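Local atomic coordinates of serine--tRNA ligase, cytoplasmic (Candida albicans, PDB entry 3QO8), a protein that catalyses the two-step attachment of serine to tRNA(Ser), activating the amino acid with ATP to seryl-adenylate before passing it to the acceptor end of the tRNA. Residues Ile142-Gly147 against Leu416-Lys421; Ala148-Ser153 against Trp357-Gln362; Tyr242-Ser247 against Gly273-Phe278; Arg279-Ser284 against Ile292-Ala297. All blocks are in the same frame, centred on the assembly; numbering follows the deposited sequence.

Contact 1: residues Ile142-Gly147 against Leu416-Lys421. With SSA (5'-O-(N-(L-seryl)-sulfamoyl)adenosine), chain D.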
# COMPACT_ATOMS: atom_id res chain seq x y z
N ILE A 142 -17.12 -28.27 -13.68
CA ILE A 142 -16.24 -28.49 -14.81
C ILE A 142 -15.56 -27.15 -15.12
O ILE A 142 -16.23 -26.12 -15.24
CB ILE A 142 -17.04 -28.91 -16.07
CG1 ILE A 142 -17.78 -30.24 -15.86
CG2 ILE A 142 -16.13 -28.94 -17.31
CD1 ILE A 142 -16.87 -31.44 -15.79
N ALA A 143 -14.23 -27.17 -15.24
CA ALA A 143 -13.49 -25.96 -15.59
C ALA A 143 -13.94 -25.47 -16.96
O ALA A 143 -13.83 -26.20 -17.95
CB ALA A 143 -12.00 -26.24 -15.58
N ALA A 144 -14.46 -24.25 -17.04
CA ALA A 144 -15.09 -23.79 -18.27
C ALA A 144 -14.16 -23.78 -19.49
O ALA A 144 -14.57 -24.13 -20.60
CB ALA A 144 -15.72 -22.41 -18.06
N ALA A 145 -12.90 -23.40 -19.28
CA ALA A 145 -12.00 -23.19 -20.40
C ALA A 145 -11.39 -24.49 -20.92
O ALA A 145 -11.06 -24.59 -22.09
CB ALA A 145 -10.90 -22.19 -20.02
N THR A 146 -11.21 -25.46 -20.04
CA THR A 146 -10.50 -26.68 -20.42
C THR A 146 -11.41 -27.90 -20.55
O THR A 146 -11.02 -28.91 -21.15
CB THR A 146 -9.42 -27.02 -19.38
OG1 THR A 146 -10.06 -27.30 -18.13
CG2 THR A 146 -8.45 -25.86 -19.22
N GLY A 147 -12.59 -27.82 -19.95
CA GLY A 147 -13.50 -28.96 -19.90
C GLY A 147 -13.11 -30.01 -18.87
O GLY A 147 -13.81 -31.00 -18.70
N LEU A 416 -8.15 -19.64 -11.95
CA LEU A 416 -7.59 -20.90 -11.46
C LEU A 416 -8.61 -22.03 -11.53
O LEU A 416 -8.30 -23.14 -11.98
CB LEU A 416 -7.09 -20.75 -10.03
CG LEU A 416 -5.90 -19.79 -9.85
CD1 LEU A 416 -5.56 -19.61 -8.39
CD2 LEU A 416 -4.67 -20.28 -10.61
N GLU A 417 -9.84 -21.78 -11.06
CA GLU A 417 -10.79 -22.89 -11.05
C GLU A 417 -11.24 -23.25 -12.46
O GLU A 417 -11.47 -24.42 -12.76
CB GLU A 417 -11.99 -22.62 -10.12
CG GLU A 417 -11.57 -22.47 -8.65
CD GLU A 417 -12.73 -22.60 -7.68
OE1 GLU A 417 -13.89 -22.81 -8.11
OE2 GLU A 417 -12.47 -22.50 -6.46
N ASN A 418 -11.32 -22.25 -13.34
CA ASN A 418 -11.82 -22.49 -14.69
C ASN A 418 -10.77 -22.90 -15.74
O ASN A 418 -11.11 -23.31 -16.84
CB ASN A 418 -12.62 -21.28 -15.19
CG ASN A 418 -14.01 -21.22 -14.60
OD1 ASN A 418 -14.84 -22.08 -14.88
ND2 ASN A 418 -14.28 -20.19 -13.77
N TYR A 419 -9.49 -22.77 -15.40
CA TYR A 419 -8.43 -23.06 -16.36
C TYR A 419 -7.57 -24.22 -15.90
O TYR A 419 -6.56 -24.53 -16.53
CB TYR A 419 -7.58 -21.81 -16.65
CG TYR A 419 -8.19 -20.91 -17.71
CD1 TYR A 419 -9.22 -20.03 -17.39
CD2 TYR A 419 -7.74 -20.95 -19.03
CE1 TYR A 419 -9.79 -19.21 -18.37
CE2 TYR A 419 -8.31 -20.14 -20.01
CZ TYR A 419 -9.34 -19.27 -19.67
OH TYR A 419 -9.91 -18.45 -20.63
N GLN A 420 -7.98 -24.87 -14.82
CA GLN A 420 -7.26 -26.02 -14.31
C GLN A 420 -7.47 -27.22 -15.21
O GLN A 420 -8.49 -27.33 -15.89
CB GLN A 420 -7.71 -26.37 -12.88
CG GLN A 420 -9.08 -27.02 -12.78
CD GLN A 420 -9.49 -27.28 -11.33
OE1 GLN A 420 -8.94 -28.18 -10.68
NE2 GLN A 420 -10.42 -26.49 -10.81
N LYS A 421 -6.49 -28.11 -15.23
CA LYS A 421 -6.69 -29.43 -15.81
C LYS A 421 -5.80 -30.38 -15.00
O LYS A 421 -5.23 -29.97 -13.99
CB LYS A 421 -6.38 -29.44 -17.31
CG LYS A 421 -4.94 -29.19 -17.65
CD LYS A 421 -4.81 -28.68 -19.07
CE LYS A 421 -5.47 -29.59 -20.07
NZ LYS A 421 -5.42 -28.99 -21.44
N10 SSA D . -14.97 -17.09 -29.61
CA SSA D . -13.65 -17.65 -29.43
CB SSA D . -12.62 -16.53 -29.55
OG SSA D . -11.30 -17.04 -29.30
C9 SSA D . -13.55 -18.29 -28.07
O9 SSA D . -12.54 -18.87 -27.72
N8 SSA D . -14.63 -18.18 -27.28
S1 SSA D . -14.59 -18.66 -25.75
O1S SSA D . -15.75 -18.15 -25.08
O2S SSA D . -14.58 -20.10 -25.70
O5' SSA D . -13.31 -18.13 -25.09
C5' SSA D . -13.22 -16.80 -24.59
C4' SSA D . -11.75 -16.46 -24.40
O4' SSA D . -11.21 -17.14 -23.26
C3' SSA D . -10.91 -16.91 -25.59
O3' SSA D . -10.68 -15.82 -26.49
C2' SSA D . -9.61 -17.38 -24.99
O2' SSA D . -8.65 -16.32 -25.01
C1' SSA D . -9.93 -17.72 -23.55
N9 SSA D . -9.98 -19.20 -23.46
C8 SSA D . -11.08 -19.97 -23.39
N7 SSA D . -10.69 -21.27 -23.34
C5 SSA D . -9.34 -21.30 -23.39
C6 SSA D . -8.39 -22.32 -23.37
N6 SSA D . -8.77 -23.62 -23.28
N1 SSA D . -7.08 -21.99 -23.44
C2 SSA D . -6.69 -20.71 -23.52
N3 SSA D . -7.58 -19.71 -23.53
C4 SSA D . -8.91 -19.99 -23.47
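Asn-418 uses both its carbonyls to hold the loop 142-147: OD1 takes the N-H of Ala-144 on a lone pair (N to OD1 3.1 Å, angle at the hydrogen 161°), and its backbone O takes the N-H of Ala-145 at 3.0 Å. Its ND2 bonds to Trp-357 O and Cys-414 O, which fixes the turn of the amide. Thr-146 OG1 gives a short bond of 2.7 Å to Gln-420 O. With chi1 at 64°, OG1 lies between its own backbone N and carbonyl carbon, and from there it also meets Ala-148 N.

Ala-145 CB sits over the centre of the Tyr-419 ring in a CH-pi contact, 3.3 Å from the centroid, while Ala-143 CB rests on the backbone oxygens of Glu-417 and Asn-418.

An SSA molecule donates from N6 to Ala-145 O at 2.8 Å, and its base lies at the edge of the Tyr-419 ring, whose OH bonds to Leu-330 O. The last part of helix 408-419 and the start of the strand after it, joined to the loop 142-147, thus line part of a second SSA pocket, distinct from the one holding the other bound SSA.

Contact 2: residues Ala148-Ser153 against Trp357-Gln362; sequences APAKLS and WFPFQQ
An inverse gamma turn centred on Ala-150 brings the loop 148-153 against the turn that follows strand 350-358, and Phe-360 supplies most of what the segment 357-362 contributes. Ala-150 CB, directed at the other segment, meets Pro-359 CB at 3.6 Å. Beside this small apolar touch, the Phe-360 ring lies along the backbone of the loop. CG stands anti to the backbone N (chi1 174°), which carries the ring out from its own turn and in among the loop carbonyls. Ala-150 O approaches the ring edge, 3.4 Å from CD1, and Lys-151 O comes obliquely to within 3.3 Å of CE1. Over one face lies Ser-153 N, 3.5 Å above the plane and displaced toward the rim, while Ser-153 CB reaches CD2 at 3.5 Å. Leu-152 O closes on CB of the same phenylalanine.

Ser-153 is the N-cap of helix 154-160, so the ring packs against the very start of that helix as well as the loop leading to it. On the 357-362 side, Glu-417 of helix 408-419 accepts from Phe-360 N through OE1 and from Gln-361 NE2 through OE2. Gln-361, bent at chi2 (-78°), thereby brings NE2 to 3.9 Å from Ser-153 CB. On the loop side, Ala-150 O receives a bond from Gln-141 NE2, and Leu-152 N gives one to Gln-420 OE1.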
# COMPACT_ATOMS: atom_id res chain seq x y z
N ALA A 148 -12.00 -29.80 -18.17
CA ALA A 148 -11.53 -30.75 -17.16
C ALA A 148 -12.43 -30.73 -15.92
O ALA A 148 -13.10 -29.74 -15.64
CB ALA A 148 -10.09 -30.43 -16.78
N PRO A 149 -12.46 -31.84 -15.17
CA PRO A 149 -13.21 -31.81 -13.90
C PRO A 149 -12.65 -30.68 -13.03
O PRO A 149 -11.43 -30.48 -13.01
CB PRO A 149 -12.88 -33.17 -13.27
CG PRO A 149 -12.53 -34.05 -14.42
CD PRO A 149 -11.84 -33.15 -15.42
N ALA A 150 -13.52 -29.92 -12.38
CA ALA A 150 -13.04 -28.83 -11.52
C ALA A 150 -12.74 -29.45 -10.17
O ALA A 150 -13.51 -29.35 -9.22
CB ALA A 150 -14.05 -27.71 -11.41
N LYS A 151 -11.61 -30.15 -10.12
CA LYS A 151 -11.26 -31.01 -8.99
C LYS A 151 -10.72 -30.21 -7.80
O LYS A 151 -10.89 -30.61 -6.66
CB LYS A 151 -10.22 -32.04 -9.45
CG LYS A 151 -9.84 -33.07 -8.42
CD LYS A 151 -8.94 -34.12 -9.03
CE LYS A 151 -8.28 -34.97 -7.97
NZ LYS A 151 -9.28 -35.71 -7.15
N LEU A 152 -10.06 -29.08 -8.08
CA LEU A 152 -9.40 -28.33 -7.01
C LEU A 152 -10.01 -26.95 -6.84
O LEU A 152 -10.47 -26.37 -7.80
CB LEU A 152 -7.91 -28.15 -7.33
CG LEU A 152 -7.15 -29.45 -7.53
CD1 LEU A 152 -5.71 -29.15 -7.88
CD2 LEU A 152 -7.26 -30.32 -6.28
N SER A 153 -10.01 -26.44 -5.61
CA SER A 153 -10.44 -25.06 -5.36
C SER A 153 -9.34 -24.10 -5.84
O SER A 153 -8.21 -24.51 -6.08
CB SER A 153 -10.63 -24.84 -3.87
OG SER A 153 -9.36 -24.94 -3.24
N TRP A 357 -18.78 -17.64 -12.38
CA TRP A 357 -18.94 -19.02 -11.96
C TRP A 357 -17.63 -19.60 -11.45
O TRP A 357 -16.61 -19.57 -12.14
CB TRP A 357 -19.46 -19.86 -13.13
CG TRP A 357 -19.71 -21.32 -12.78
CD1 TRP A 357 -19.01 -22.41 -13.23
CD2 TRP A 357 -20.74 -21.83 -11.92
NE1 TRP A 357 -19.55 -23.57 -12.70
CE2 TRP A 357 -20.61 -23.24 -11.90
CE3 TRP A 357 -21.77 -21.24 -11.18
CZ2 TRP A 357 -21.46 -24.05 -11.15
CZ3 TRP A 357 -22.61 -22.05 -10.45
CH2 TRP A 357 -22.46 -23.44 -10.44
N PHE A 358 -17.65 -20.12 -10.22
CA PHE A 358 -16.52 -20.84 -9.67
C PHE A 358 -16.90 -22.33 -9.67
O PHE A 358 -17.68 -22.78 -8.82
CB PHE A 358 -16.23 -20.35 -8.24
CG PHE A 358 -15.42 -19.06 -8.16
CD1 PHE A 358 -15.93 -17.86 -8.66
CD2 PHE A 358 -14.17 -19.06 -7.58
CE1 PHE A 358 -15.19 -16.67 -8.58
CE2 PHE A 358 -13.41 -17.89 -7.50
CZ PHE A 358 -13.92 -16.69 -8.01
N PRO A 359 -16.35 -23.11 -10.62
CA PRO A 359 -16.89 -24.47 -10.79
C PRO A 359 -16.55 -25.43 -9.65
O PRO A 359 -17.29 -26.38 -9.47
CB PRO A 359 -16.27 -24.94 -12.11
CG PRO A 359 -15.00 -24.12 -12.24
CD PRO A 359 -15.33 -22.78 -11.64
N PHE A 360 -15.47 -25.21 -8.90
CA PHE A 360 -15.20 -26.10 -7.79
C PHE A 360 -16.21 -25.83 -6.69
O PHE A 360 -16.78 -26.74 -6.12
CB PHE A 360 -13.78 -25.94 -7.21
CG PHE A 360 -13.57 -26.76 -5.97
CD1 PHE A 360 -13.22 -28.10 -6.06
CD2 PHE A 360 -13.79 -26.22 -4.71
CE1 PHE A 360 -13.05 -28.88 -4.91
CE2 PHE A 360 -13.63 -26.99 -3.56
CZ PHE A 360 -13.26 -28.33 -3.66
N GLN A 361 -16.40 -24.55 -6.39
CA GLN A 361 -17.35 -24.10 -5.38
C GLN A 361 -18.75 -24.45 -5.85
O GLN A 361 -19.67 -24.61 -5.06
CB GLN A 361 -17.23 -22.58 -5.23
CG GLN A 361 -15.77 -22.06 -5.20
CD GLN A 361 -15.11 -22.29 -3.85
OE1 GLN A 361 -15.75 -22.15 -2.80
NE2 GLN A 361 -13.83 -22.67 -3.86
N GLN A 362 -18.90 -24.56 -7.17
CA GLN A 362 -20.19 -24.69 -7.82
C GLN A 362 -21.13 -23.55 -7.40
O GLN A 362 -22.29 -23.78 -7.08
CB GLN A 362 -20.81 -26.06 -7.54
CG GLN A 362 -19.94 -27.25 -7.99
CD GLN A 362 -20.47 -28.59 -7.50
OE1 GLN A 362 -21.50 -29.08 -7.97
NE2 GLN A 362 -19.77 -29.18 -6.53

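Contact 3: residues Tyr242-Ser247 against Gly273-Phe278. With SSA (5'-O-(N-(L-seryl)-sulfamoyl)adenosine), chain B.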
# COMPACT_ATOMS: atom_id res chain seq x y z
N TYR A 242 -5.89 7.75 6.20
CA TYR A 242 -6.50 6.44 6.00
C TYR A 242 -5.90 5.76 4.77
O TYR A 242 -5.58 6.43 3.79
CB TYR A 242 -8.01 6.58 5.83
CG TYR A 242 -8.71 6.94 7.12
CD1 TYR A 242 -9.20 5.96 7.97
CD2 TYR A 242 -8.85 8.27 7.50
CE1 TYR A 242 -9.83 6.29 9.15
CE2 TYR A 242 -9.48 8.61 8.68
CZ TYR A 242 -9.97 7.61 9.51
OH TYR A 242 -10.59 7.95 10.68
N LEU A 243 -5.77 4.45 4.82
CA LEU A 243 -5.53 3.66 3.62
C LEU A 243 -6.84 3.49 2.86
O LEU A 243 -7.90 3.30 3.47
CB LEU A 243 -4.95 2.30 3.98
CG LEU A 243 -3.49 2.34 4.44
CD1 LEU A 243 -3.06 0.94 4.88
CD2 LEU A 243 -2.60 2.84 3.32
N ILE A 244 -6.79 3.56 1.53
CA ILE A 244 -8.00 3.46 0.73
C ILE A 244 -8.49 2.02 0.60
O ILE A 244 -7.69 1.10 0.61
CB ILE A 244 -7.80 4.07 -0.69
CG1 ILE A 244 -6.85 3.21 -1.54
CG2 ILE A 244 -7.31 5.55 -0.56
CD1 ILE A 244 -6.66 3.71 -2.99
N ALA A 245 -9.82 1.85 0.51
CA ALA A 245 -10.44 0.55 0.28
C ALA A 245 -10.59 0.27 -1.21
O ALA A 245 -10.79 -0.87 -1.62
CB ALA A 245 -11.83 0.49 0.98
N THR A 246 -10.48 1.33 -2.01
CA THR A 246 -10.70 1.22 -3.46
C THR A 246 -10.26 2.53 -4.08
O THR A 246 -10.40 3.58 -3.47
CB THR A 246 -12.21 0.96 -3.80
OG1 THR A 246 -12.47 1.33 -5.16
CG2 THR A 246 -13.13 1.77 -2.90
N SER A 247 -9.72 2.47 -5.30
CA SER A 247 -9.31 3.70 -5.98
C SER A 247 -10.49 4.64 -6.24
O SER A 247 -10.29 5.82 -6.54
CB SER A 247 -8.51 3.42 -7.26
OG SER A 247 -9.28 2.70 -8.22
N GLY A 273 -8.82 3.46 -13.18
CA GLY A 273 -8.11 3.62 -11.93
C GLY A 273 -7.33 2.38 -11.58
O GLY A 273 -7.79 1.28 -11.82
N TYR A 274 -6.14 2.55 -11.03
CA TYR A 274 -5.37 1.41 -10.54
C TYR A 274 -4.78 1.74 -9.18
O TYR A 274 -4.18 2.81 -9.00
CB TYR A 274 -4.25 1.01 -11.52
CG TYR A 274 -3.22 0.12 -10.85
CD1 TYR A 274 -3.59 -1.12 -10.33
CD2 TYR A 274 -1.91 0.54 -10.68
CE1 TYR A 274 -2.69 -1.93 -9.68
CE2 TYR A 274 -0.98 -0.29 -10.04
CZ TYR A 274 -1.38 -1.52 -9.54
OH TYR A 274 -0.49 -2.36 -8.89
N SER A 275 -4.95 0.82 -8.24
CA SER A 275 -4.31 0.99 -6.94
C SER A 275 -4.35 -0.34 -6.23
O SER A 275 -5.12 -1.23 -6.60
CB SER A 275 -5.08 2.02 -6.10
OG SER A 275 -6.32 1.47 -5.65
N SER A 276 -3.53 -0.48 -5.20
CA SER A 276 -3.80 -1.47 -4.17
C SER A 276 -4.96 -0.97 -3.31
O SER A 276 -5.26 0.24 -3.30
CB SER A 276 -2.56 -1.75 -3.33
OG SER A 276 -1.64 -2.51 -4.09
N CYS A 277 -5.62 -1.90 -2.62
CA CYS A 277 -6.81 -1.64 -1.82
C CYS A 277 -6.67 -2.38 -0.51
O CYS A 277 -6.20 -3.52 -0.49
CB CYS A 277 -8.06 -2.15 -2.56
SG CYS A 277 -8.22 -1.48 -4.24
N PHE A 278 -7.08 -1.75 0.58
CA PHE A 278 -6.86 -2.31 1.92
C PHE A 278 -8.16 -2.33 2.69
O PHE A 278 -8.83 -1.30 2.80
CB PHE A 278 -5.78 -1.49 2.65
CG PHE A 278 -4.50 -1.38 1.88
CD1 PHE A 278 -3.50 -2.33 2.02
CD2 PHE A 278 -4.32 -0.36 0.95
CE1 PHE A 278 -2.32 -2.24 1.27
CE2 PHE A 278 -3.16 -0.27 0.20
CZ PHE A 278 -2.16 -1.21 0.37
N10 SSA B . -15.29 0.94 -6.13
CA SSA B . -16.27 -0.14 -6.12
CB SSA B . -16.30 -0.83 -7.48
OG SSA B . -15.08 -1.58 -7.69
C9 SSA B . -15.95 -1.13 -5.04
O9 SSA B . -14.92 -1.05 -4.38
N8 SSA B . -16.84 -2.11 -4.86
S1 SSA B . -16.53 -3.42 -3.99
O1S SSA B . -16.45 -3.15 -2.58
O2S SSA B . -17.56 -4.37 -4.24
O5' SSA B . -15.22 -4.05 -4.47
C5' SSA B . -15.00 -4.35 -5.83
C4' SSA B . -14.45 -5.77 -5.97
O4' SSA B . -13.22 -5.97 -5.26
C3' SSA B . -15.37 -6.83 -5.40
O3' SSA B . -16.44 -7.09 -6.33
C2' SSA B . -14.40 -8.00 -5.25
O2' SSA B . -14.17 -8.64 -6.52
C1' SSA B . -13.10 -7.32 -4.83
N9 SSA B . -12.95 -7.35 -3.36
C8 SSA B . -13.68 -6.68 -2.46
N7 SSA B . -13.24 -7.00 -1.22
C5 SSA B . -12.22 -7.86 -1.37
C6 SSA B . -11.38 -8.50 -0.48
N6 SSA B . -11.55 -8.29 0.85
N1 SSA B . -10.42 -9.33 -0.94
C2 SSA B . -10.27 -9.52 -2.26
N3 SSA B . -11.06 -8.91 -3.15
C4 SSA B . -12.04 -8.08 -2.72
O HOH W 1 -8.15 0.77 4.44
O HOH W 2 -8.20 0.33 -7.33
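Ser-275 OG is gripped by water and backbone alike: it accepts from a water at 2.8 Å and donates to Ser-276 O at 2.9 Å, from above the carbonyl plane. The same water is 2.8 Å from Ser-247 OG, so it bridges the two serines, and Ser-247 CB packs on Ser-275 OG. Ile-244 CD1 touches that oxygen. One backbone bond joins the segments, from Phe-278 N to Ile-244 O at 2.9 Å; beside it a second water donates to both Leu-243 O and Phe-278 O. Leu-243 CD1 lies 4.1 Å above one face of the Phe-278 ring, toward its rim.

Cys-277 CB presses on Ala-245 O, 3.2 Å away, and its SG meets Thr-246 CA. Thr-246 turns OG1 anti to its backbone N (chi1 159°), where it accepts from the SSA amino group N10 at 3.0 Å. Lys-300 NZ and Glu-248 N also bond to this hydroxyl. Thr-246 and Ser-247 match the serine site known by similarity, at the seryl end of the active site.

The chain leaving strand 239-243 runs antiparallel beside strand 269-278 before entering helix 248-252. Strand 297-307 flanks 269-278, its Phe-298 touching Cys-277, and Val-211 of the second subunit packs on Phe-278.

Contact 4: residues Arg279-Ser284 against Ile292-Ala297. With SSA (5'-O-(N-(L-seryl)-sulfamoyl)adenosine), chain B.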
# COMPACT_ATOMS: atom_id res chain seq x y z
N ARG A 279 -8.53 -3.50 3.22
CA ARG A 279 -9.78 -3.63 3.93
C ARG A 279 -9.62 -4.48 5.18
O ARG A 279 -9.07 -5.57 5.12
CB ARG A 279 -10.84 -4.23 3.01
CG ARG A 279 -11.02 -3.43 1.74
CD ARG A 279 -12.21 -3.91 0.93
NE ARG A 279 -12.33 -3.15 -0.30
CZ ARG A 279 -13.41 -3.12 -1.07
NH1 ARG A 279 -14.51 -3.81 -0.72
NH2 ARG A 279 -13.41 -2.37 -2.17
N ARG A 280 -10.09 -3.96 6.31
CA ARG A 280 -10.02 -4.69 7.57
C ARG A 280 -10.91 -5.94 7.57
O ARG A 280 -10.61 -6.90 8.28
CB ARG A 280 -10.39 -3.77 8.74
CG ARG A 280 -9.38 -2.62 8.95
CD ARG A 280 -9.66 -1.86 10.25
NE ARG A 280 -9.82 -2.79 11.36
CZ ARG A 280 -10.88 -2.81 12.17
NH1 ARG A 280 -11.86 -1.93 11.99
NH2 ARG A 280 -10.95 -3.70 13.15
N GLU A 281 -11.97 -5.93 6.76
CA GLU A 281 -12.92 -7.04 6.73
C GLU A 281 -13.27 -7.43 8.16
O GLU A 281 -13.29 -8.61 8.51
CB GLU A 281 -12.32 -8.23 5.99
CG GLU A 281 -11.99 -7.93 4.52
CD GLU A 281 -13.24 -7.78 3.67
OE1 GLU A 281 -13.26 -6.94 2.74
OE2 GLU A 281 -14.22 -8.51 3.92
N ALA A 282 -13.52 -6.42 8.99
CA ALA A 282 -13.67 -6.63 10.42
C ALA A 282 -14.91 -7.45 10.77
O ALA A 282 -14.95 -8.10 11.82
CB ALA A 282 -13.69 -5.29 11.16
N GLY A 283 -15.91 -7.43 9.90
CA GLY A 283 -17.12 -8.22 10.10
C GLY A 283 -17.08 -9.55 9.37
O GLY A 283 -18.08 -10.27 9.32
N SER A 284 -15.93 -9.88 8.80
CA SER A 284 -15.77 -11.11 8.02
C SER A 284 -14.78 -12.06 8.69
O SER A 284 -13.60 -12.08 8.34
CB SER A 284 -15.31 -10.79 6.60
OG SER A 284 -16.20 -9.89 5.96
N ILE A 292 -6.64 -16.35 -1.91
CA ILE A 292 -6.54 -14.89 -2.07
C ILE A 292 -7.87 -14.34 -2.59
O ILE A 292 -7.90 -13.33 -3.30
CB ILE A 292 -5.39 -14.50 -3.02
CG1 ILE A 292 -5.52 -15.22 -4.37
CG2 ILE A 292 -4.05 -14.82 -2.38
CD1 ILE A 292 -4.49 -14.79 -5.39
N PHE A 293 -8.95 -15.02 -2.24
CA PHE A 293 -10.28 -14.62 -2.67
C PHE A 293 -10.77 -13.45 -1.84
O PHE A 293 -11.32 -12.50 -2.38
CB PHE A 293 -11.28 -15.79 -2.56
CG PHE A 293 -12.69 -15.42 -2.94
CD1 PHE A 293 -13.14 -15.60 -4.25
CD2 PHE A 293 -13.56 -14.87 -2.01
CE1 PHE A 293 -14.44 -15.26 -4.61
CE2 PHE A 293 -14.85 -14.52 -2.37
CZ PHE A 293 -15.29 -14.71 -3.67
N ARG A 294 -10.57 -13.54 -0.53
CA ARG A 294 -10.96 -12.47 0.36
C ARG A 294 -9.79 -12.17 1.27
O ARG A 294 -9.50 -12.94 2.18
CB ARG A 294 -12.17 -12.85 1.22
CG ARG A 294 -12.58 -11.72 2.16
CD ARG A 294 -13.78 -12.06 3.04
NE ARG A 294 -14.97 -12.30 2.24
CZ ARG A 294 -15.71 -11.34 1.69
NH1 ARG A 294 -15.38 -10.06 1.85
NH2 ARG A 294 -16.78 -11.66 0.97
N VAL A 295 -9.11 -11.05 1.00
CA VAL A 295 -7.87 -10.72 1.71
C VAL A 295 -7.91 -9.29 2.21
O VAL A 295 -8.87 -8.57 1.95
CB VAL A 295 -6.64 -10.92 0.79
CG1 VAL A 295 -6.38 -12.42 0.56
CG2 VAL A 295 -6.86 -10.19 -0.55
N HIS A 296 -6.86 -8.86 2.93
CA HIS A 296 -6.82 -7.51 3.50
C HIS A 296 -6.19 -6.49 2.54
O HIS A 296 -6.36 -5.29 2.73
CB HIS A 296 -6.05 -7.49 4.82
CG HIS A 296 -6.75 -8.21 5.94
ND1 HIS A 296 -7.97 -7.80 6.44
CD2 HIS A 296 -6.41 -9.33 6.63
CE1 HIS A 296 -8.35 -8.64 7.39
NE2 HIS A 296 -7.42 -9.57 7.53
N ALA A 297 -5.47 -6.98 1.53
CA ALA A 297 -4.77 -6.12 0.56
C ALA A 297 -4.88 -6.77 -0.80
O ALA A 297 -4.62 -7.97 -0.93
CB ALA A 297 -3.28 -5.95 0.95
N10 SSA B . -15.29 0.94 -6.13
CA SSA B . -16.27 -0.14 -6.12
CB SSA B . -16.30 -0.83 -7.48
OG SSA B . -15.08 -1.58 -7.69
C9 SSA B . -15.95 -1.13 -5.04
O9 SSA B . -14.92 -1.05 -4.38
N8 SSA B . -16.84 -2.11 -4.86
S1 SSA B . -16.53 -3.42 -3.99
O1S SSA B . -16.45 -3.15 -2.58
O2S SSA B . -17.56 -4.37 -4.24
O5' SSA B . -15.22 -4.05 -4.47
C5' SSA B . -15.00 -4.35 -5.83
C4' SSA B . -14.45 -5.77 -5.97
O4' SSA B . -13.22 -5.97 -5.26
C3' SSA B . -15.37 -6.83 -5.40
O3' SSA B . -16.44 -7.09 -6.33
C2' SSA B . -14.40 -8.00 -5.25
O2' SSA B . -14.17 -8.64 -6.52
C1' SSA B . -13.10 -7.32 -4.83
N9 SSA B . -12.95 -7.35 -3.36
C8 SSA B . -13.68 -6.68 -2.46
N7 SSA B . -13.24 -7.00 -1.22
C5 SSA B . -12.22 -7.86 -1.37
C6 SSA B . -11.38 -8.50 -0.48
N6 SSA B . -11.55 -8.29 0.85
N1 SSA B . -10.42 -9.33 -0.94
C2 SSA B . -10.27 -9.52 -2.26
N3 SSA B . -11.06 -8.91 -3.15
C4 SSA B . -12.04 -8.08 -2.72
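Glu-281, Val-295 and Arg-279 supply the polar first-shell contacts of these segments to SSA, an adenylate analogue. Val-295 N donates to the adenine N1 at 2.9 Å, almost straight (170°), and Val-295 O takes the N6 amino group, which also gives a weak bond to Glu-281 OE1. Arg-279, extended from CG to NE, carries its guanidinium to the sulfamoyl-seryl junction: NH1 bonds to the sulfamoyl O1S at 2.8 Å, and NH2 to the seryl carbonyl O9 at 3.0 Å. One face of this guanidinium lies over the base, with C8 3.4 Å above its plane.

In the second shell, Arg-294, bent at chi3 (-63°), crosses Glu-281 at about a right angle, and its NH1 makes a salt bridge with OE2 at 2.8 Å from above the carboxylate plane. Ser-284 OG reaches OE2 from the opposite face, at 3.2 Å, but is poorly ordered, so this bond is less certain. Asp-288 holds the NE of Arg-294. Arg-279 N bonds to His-296 O, and His-296 ND1 returns a bond of 2.8 Å to Arg-279 O, which lies in the ring plane.

Arg-279, Glu-281 and Val-295 match the ATP site known by similarity; Arg-294 also lines the pocket. Two acceptors at N6 and a backbone N-H at N1 suit the reading of adenine, and the Arg-279 guanidinium would probably offset negative charge on the phosphate that the sulfamoyl group imitates.

In the fold
The four contacts fall into two neighbourhoods. Contacts 1 and 2, their centres 7 Å apart, are continuous: Ala-143 N lies 2.8 Å from Ala-148 O, and contact 2 is nested inside the loop closed by contact 1. Contacts 3 and 4, with centres 13 Å apart, follow in series along the chain and share the active-site SSA, contact 3 at the seryl amino group, contact 4 from the seryl carbonyl and sulfamoyl group to the adenine; Ala-245 O to Arg-279 NE, 3.1 Å, joins them. Between the groups, Phe-358 CZ touches Phe-293 CE1 at 3.7 Å, linking contact 2 to contact 4. Contact 1 borders a different SSA, and its centre is about 30 Å from that of contact 3.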